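Local coordinates for protein ParA (Salmonella enterica subsp. enterica serovar Newport str. SL317, PDB 3EZF) that probably uses ATP hydrolysis to drive plasmid partition and, in its ADP-bound form, binds DNA to regulate transcription, at residues V215-W219 and L259-N265; V151-D155 and T176-A180. All coordinates share one frame; numbering follows the deposited sequence.

Interaction 1: residues V215-W219 and L259-N265; sequences VASQW and LDPFLLN
Trp219 and Phe262 meet almost at right angles: the Phe262 edge is turned to the face of the Trp219 six-membered ring in an offset edge-to-face pair, with ring centroids 5.7 Å apart and planes at 85°. Trp219 CG lies anti to the backbone N (chi1 -170°), which carries the indole across to helix 261-267. There its five-membered part slides past Pro261, CB of the proline lying 3.3 Å from CG of Trp219. The methyl group of Ala216 is held between Leu259, Pro261 and the Phe262 ring; its CB sits over one ring face, 4.1 Å from the centroid in a CH-pi contact, and 3.4 Å from Leu259 CD1. One turn on along helix 261-267, Asn265 ND2 donates to Pro261 O (2.9 Å). Trp219 NE1 and Asn265 ND2 both donate to Gln232 O. The solvent side is looser: Ser217 and Gln218 are exposed and turn away, and His258 of the second subunit packs on Ser217 and Leu259. The contact thus sets the turn between helices 212-216 and 219-226 against the first turn of helix 261-267 in the P-loop NTPase domain, with the indole packing further on Ile235 of helix 235-241 and Leu182 of helix 177-182.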
loop_
_atom_site.group_PDB
_atom_site.type_symbol
_atom_site.label_atom_id
_atom_site.label_comp_id
_atom_site.label_asym_id
_atom_site.label_seq_id
_atom_site.Cartn_x
_atom_site.Cartn_y
_atom_site.Cartn_z
ATOM N N VAL A 215 15.824 -2.863 5.975
ATOM C CA VAL A 215 16.799 -3.857 5.566
ATOM C C VAL A 215 17.161 -3.633 4.100
ATOM O O VAL A 215 18.345 -3.641 3.739
ATOM C CB VAL A 215 16.235 -5.300 5.737
ATOM C CG1 VAL A 215 17.276 -6.338 5.340
ATOM C CG2 VAL A 215 15.794 -5.519 7.165
ATOM N N ALA A 216 16.146 -3.428 3.260
ATOM C CA ALA A 216 16.377 -3.219 1.832
ATOM C C ALA A 216 17.234 -1.980 1.578
ATOM O O ALA A 216 18.243 -2.046 0.886
ATOM C CB ALA A 216 15.051 -3.099 1.100
ATOM N N SER A 217 16.835 -0.856 2.157
ATOM C CA SER A 217 17.552 0.402 1.996
ATOM C C SER A 217 19.050 0.295 2.220
ATOM O O SER A 217 19.780 1.253 1.971
ATOM C CB SER A 217 16.996 1.444 2.964
ATOM O OG SER A 217 15.594 1.580 2.807
ATOM N N GLN A 218 19.506 -0.868 2.672
ATOM C CA GLN A 218 20.908 -1.071 2.967
ATOM C C GLN A 218 21.333 -2.473 2.558
ATOM O O GLN A 218 22.365 -2.984 2.997
ATOM C CB GLN A 218 21.096 -0.851 4.462
ATOM C CG GLN A 218 22.509 -0.943 4.977
ATOM C CD GLN A 218 22.581 -0.542 6.440
ATOM O OE1 GLN A 218 21.712 -0.918 7.249
ATOM N NE2 GLN A 218 23.616 0.229 6.796
ATOM N N TRP A 219 20.539 -3.078 1.683
ATOM C CA TRP A 219 20.791 -4.430 1.208
ATOM C C TRP A 219 22.219 -4.756 0.772
ATOM O O TRP A 219 22.859 -5.616 1.385
ATOM C CB TRP A 219 19.811 -4.790 0.078
ATOM C CG TRP A 219 19.863 -6.260 -0.296
ATOM C CD1 TRP A 219 20.429 -6.798 -1.418
ATOM C CD2 TRP A 219 19.392 -7.372 0.485
ATOM N NE1 TRP A 219 20.339 -8.166 -1.385
ATOM C CE2 TRP A 219 19.703 -8.548 -0.232
ATOM C CE3 TRP A 219 18.732 -7.489 1.716
ATOM C CZ2 TRP A 219 19.391 -9.827 0.244
ATOM C CZ3 TRP A 219 18.419 -8.756 2.192
ATOM C CH2 TRP A 219 18.745 -9.910 1.452
ATOM N N LEU A 259 10.644 -1.181 -4.340
ATOM C CA LEU A 259 11.661 -2.090 -3.797
ATOM C C LEU A 259 12.519 -2.632 -4.935
ATOM O O LEU A 259 12.029 -2.847 -6.049
ATOM C CB LEU A 259 10.989 -3.261 -3.069
ATOM C CG LEU A 259 11.262 -3.435 -1.574
ATOM C CD1 LEU A 259 12.748 -3.639 -1.383
ATOM C CD2 LEU A 259 10.772 -2.231 -0.778
ATOM N N ASP A 260 13.800 -2.833 -4.683
ATOM C CA ASP A 260 14.635 -3.363 -5.738
ATOM C C ASP A 260 15.331 -4.612 -5.260
ATOM O O ASP A 260 15.027 -5.703 -5.725
ATOM C CB ASP A 260 15.669 -2.334 -6.213
ATOM C CG ASP A 260 15.429 -1.872 -7.651
ATOM O OD1 ASP A 260 16.405 -1.390 -8.279
ATOM O OD2 ASP A 260 14.275 -1.976 -8.145
ATOM N N PRO A 261 16.254 -4.486 -4.295
ATOM C CA PRO A 261 16.887 -5.743 -3.897
ATOM C C PRO A 261 15.902 -6.896 -3.714
ATOM O O PRO A 261 16.199 -8.015 -4.096
ATOM C CB PRO A 261 17.638 -5.366 -2.626
ATOM C CG PRO A 261 16.905 -4.147 -2.124
ATOM C CD PRO A 261 16.602 -3.398 -3.364
ATOM N N PHE A 262 14.723 -6.636 -3.163
ATOM C CA PHE A 262 13.758 -7.716 -2.986
ATOM C C PHE A 262 13.127 -8.087 -4.319
ATOM O O PHE A 262 13.031 -9.272 -4.647
ATOM C CB PHE A 262 12.673 -7.320 -1.972
ATOM C CG PHE A 262 13.189 -7.141 -0.557
ATOM C CD1 PHE A 262 12.357 -6.655 0.446
ATOM C CD2 PHE A 262 14.511 -7.447 -0.232
ATOM C CE1 PHE A 262 12.830 -6.479 1.743
ATOM C CE2 PHE A 262 14.989 -7.271 1.067
ATOM C CZ PHE A 262 14.144 -6.784 2.050
ATOM N N LEU A 263 12.700 -7.077 -5.082
ATOM C CA LEU A 263 12.096 -7.290 -6.406
ATOM C C LEU A 263 13.078 -8.067 -7.289
ATOM O O LEU A 263 12.727 -9.086 -7.887
ATOM C CB LEU A 263 11.813 -5.951 -7.079
ATOM C CG LEU A 263 10.573 -5.773 -7.955
ATOM C CD1 LEU A 263 10.430 -6.907 -8.938
ATOM C CD2 LEU A 263 9.360 -5.698 -7.051
ATOM N N LEU A 264 14.308 -7.557 -7.358
ATOM C CA LEU A 264 15.386 -8.153 -8.138
ATOM C C LEU A 264 15.634 -9.612 -7.731
ATOM O O LEU A 264 15.765 -10.492 -8.585
ATOM C CB LEU A 264 16.673 -7.334 -7.964
ATOM C CG LEU A 264 16.979 -6.062 -8.777
ATOM C CD1 LEU A 264 17.476 -6.449 -10.139
ATOM C CD2 LEU A 264 15.767 -5.180 -8.888
ATOM N N ASN A 265 15.707 -9.872 -6.430
ATOM C CA ASN A 265 15.919 -11.228 -5.948
ATOM C C ASN A 265 14.725 -12.071 -6.356
ATOM O O ASN A 265 14.893 -13.219 -6.772
ATOM C CB ASN A 265 16.093 -11.248 -4.426
ATOM C CG ASN A 265 17.551 -11.310 -4.008
ATOM O OD1 ASN A 265 18.227 -12.320 -4.193
ATOM N ND2 ASN A 265 18.041 -10.225 -3.448
#

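Interaction 2: residues V151-D155 and T176-A180; sequences VIDLD and TAAQA
Ala177 points its methyl group at the end of strand 149-153, between Ile152 and Leu154 and close to Asp153 O, and this packing makes up most of the contact. Leu154 CD2 lies 3.5 Å from Ala177 CB, while the other branch, CD1, reaches over toward Ala178, 4.4 Å from its CB. From the strand, Ile152 offers CG2 to Ala177 CB at 3.8 Å; with CG1 beside the backbone N (chi1 -68°), it is the CG2 branch that stands opposite that N and faces the helix.

No direct hydrogen bond joins the segments, but a water spans them, donating to Asp153 O at 2.9 Å and accepting from Ala178 N at 3.1 Å. A buried strand carbonyl and an amide of the first helical turn are thus satisfied together.

The remaining polar bonds stay on one segment or run to residues outside the pair. Thr176 is the N-cap, its OG1 accepting from Gln179 N at 3.3 Å and also bonding to Asp212 OD1. Asp155 N donates to Asp153 OD1 at 3.2 Å, from above the carboxylate plane, closing an Asx turn, while Asp153 OD2 is hydrogen-bonded to Thr161 OG1. The strand lies next to edge strand 203-206 in the parallel sheet of a P-loop NTPase fold, and Asp153, Leu154 and Asp155, followed by Pro156 and Gln157, match the Walker A' (Asp-x-Asp-Pro-Gln) motif of ParA-type ATPases.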
loop_
_atom_site.group_PDB
_atom_site.type_symbol
_atom_site.label_atom_id
_atom_site.label_comp_id
_atom_site.label_asym_id
_atom_site.label_seq_id
_atom_site.Cartn_x
_atom_site.Cartn_y
_atom_site.Cartn_z
ATOM N N VAL A 151 4.319 -19.447 0.578
ATOM C CA VAL A 151 4.167 -18.045 0.220
ATOM C C VAL A 151 5.193 -17.201 0.935
ATOM O O VAL A 151 4.974 -16.774 2.059
ATOM C CB VAL A 151 2.765 -17.495 0.575
ATOM C CG1 VAL A 151 2.703 -16.010 0.228
ATOM C CG2 VAL A 151 1.680 -18.241 -0.192
ATOM N N ILE A 152 6.318 -16.964 0.282
ATOM C CA ILE A 152 7.382 -16.152 0.852
ATOM C C ILE A 152 7.027 -14.680 0.691
ATOM O O ILE A 152 6.975 -14.154 -0.415
ATOM C CB ILE A 152 8.732 -16.427 0.148
ATOM C CG1 ILE A 152 9.211 -17.842 0.484
ATOM C CG2 ILE A 152 9.749 -15.370 0.550
ATOM C CD1 ILE A 152 10.075 -18.473 -0.575
ATOM N N ASP A 153 6.798 -14.027 1.817
ATOM C CA ASP A 153 6.424 -12.615 1.860
ATOM C C ASP A 153 7.647 -11.706 1.892
ATOM O O ASP A 153 8.333 -11.625 2.915
ATOM C CB ASP A 153 5.575 -12.359 3.106
ATOM C CG ASP A 153 4.893 -11.017 3.090
ATOM O OD1 ASP A 153 4.966 -10.308 2.064
ATOM O OD2 ASP A 153 4.265 -10.682 4.119
ATOM N N LEU A 154 7.924 -11.034 0.775
ATOM C CA LEU A 154 9.061 -10.122 0.688
ATOM C C LEU A 154 8.554 -8.678 0.557
ATOM O O LEU A 154 9.294 -7.758 0.187
ATOM C CB LEU A 154 9.935 -10.473 -0.516
ATOM C CG LEU A 154 11.309 -11.083 -0.249
ATOM C CD1 LEU A 154 11.971 -10.357 0.896
ATOM C CD2 LEU A 154 11.147 -12.531 0.118
ATOM N N ASP A 155 7.266 -8.503 0.836
ATOM C CA ASP A 155 6.638 -7.192 0.794
ATOM C C ASP A 155 6.822 -6.539 2.156
ATOM O O ASP A 155 6.450 -7.109 3.187
ATOM C CB ASP A 155 5.154 -7.333 0.497
ATOM C CG ASP A 155 4.425 -6.020 0.554
ATOM O OD1 ASP A 155 3.186 -6.013 0.334
ATOM O OD2 ASP A 155 5.087 -4.994 0.820
ATOM N N THR A 176 11.714 -12.908 9.464
ATOM C CA THR A 176 11.186 -12.483 8.182
ATOM C C THR A 176 12.056 -13.084 7.082
ATOM O O THR A 176 13.162 -13.569 7.339
ATOM C CB THR A 176 11.210 -10.958 8.030
ATOM O OG1 THR A 176 12.565 -10.497 8.067
ATOM C CG2 THR A 176 10.398 -10.290 9.136
ATOM N N ALA A 177 11.543 -13.059 5.853
ATOM C CA ALA A 177 12.244 -13.601 4.694
ATOM C C ALA A 177 13.536 -12.826 4.429
ATOM O O ALA A 177 14.577 -13.411 4.108
ATOM C CB ALA A 177 11.332 -13.551 3.472
ATOM N N ALA A 178 13.466 -11.508 4.567
ATOM C CA ALA A 178 14.636 -10.672 4.346
ATOM C C ALA A 178 15.739 -11.069 5.319
ATOM O O ALA A 178 16.904 -11.168 4.951
ATOM C CB ALA A 178 14.271 -9.212 4.525
ATOM N N GLN A 179 15.348 -11.309 6.564
ATOM C CA GLN A 179 16.281 -11.705 7.603
ATOM C C GLN A 179 16.807 -13.123 7.366
ATOM O O GLN A 179 18.018 -13.354 7.449
ATOM C CB GLN A 179 15.602 -11.598 8.965
ATOM C CG GLN A 179 15.216 -10.166 9.348
ATOM C CD GLN A 179 14.209 -10.099 10.499
ATOM O OE1 GLN A 179 13.680 -9.028 10.812
ATOM N NE2 GLN A 179 13.940 -11.244 11.129
ATOM N N ALA A 180 15.915 -14.064 7.054
ATOM C CA ALA A 180 16.328 -15.442 6.804
ATOM C C ALA A 180 17.375 -15.518 5.703
ATOM O O ALA A 180 18.321 -16.304 5.786
ATOM C CB ALA A 180 15.148 -16.279 6.444
HETATM O O HOH W 1 10.577 -10.492 4.432
#

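Both contacts are buried and lie in the AAA-family region, their centres about 11 Å apart, yet interaction 1 lies farther from the centre of the chain and borders the second subunit, which interaction 2 does not touch. The two share a seam: Phe262 CZ comes within 3.5 Å of Ala178 CB, and Phe262 also packs on Leu154, linking helix 261-267 to helix 177-182 and to the end of strand 149-153. Their chemistry differs with place. Interaction 1 joins two helical regions through large rings and a proline, while interaction 2 sets a helix start of small alanines against a sheet strand, with a water making the polar connection.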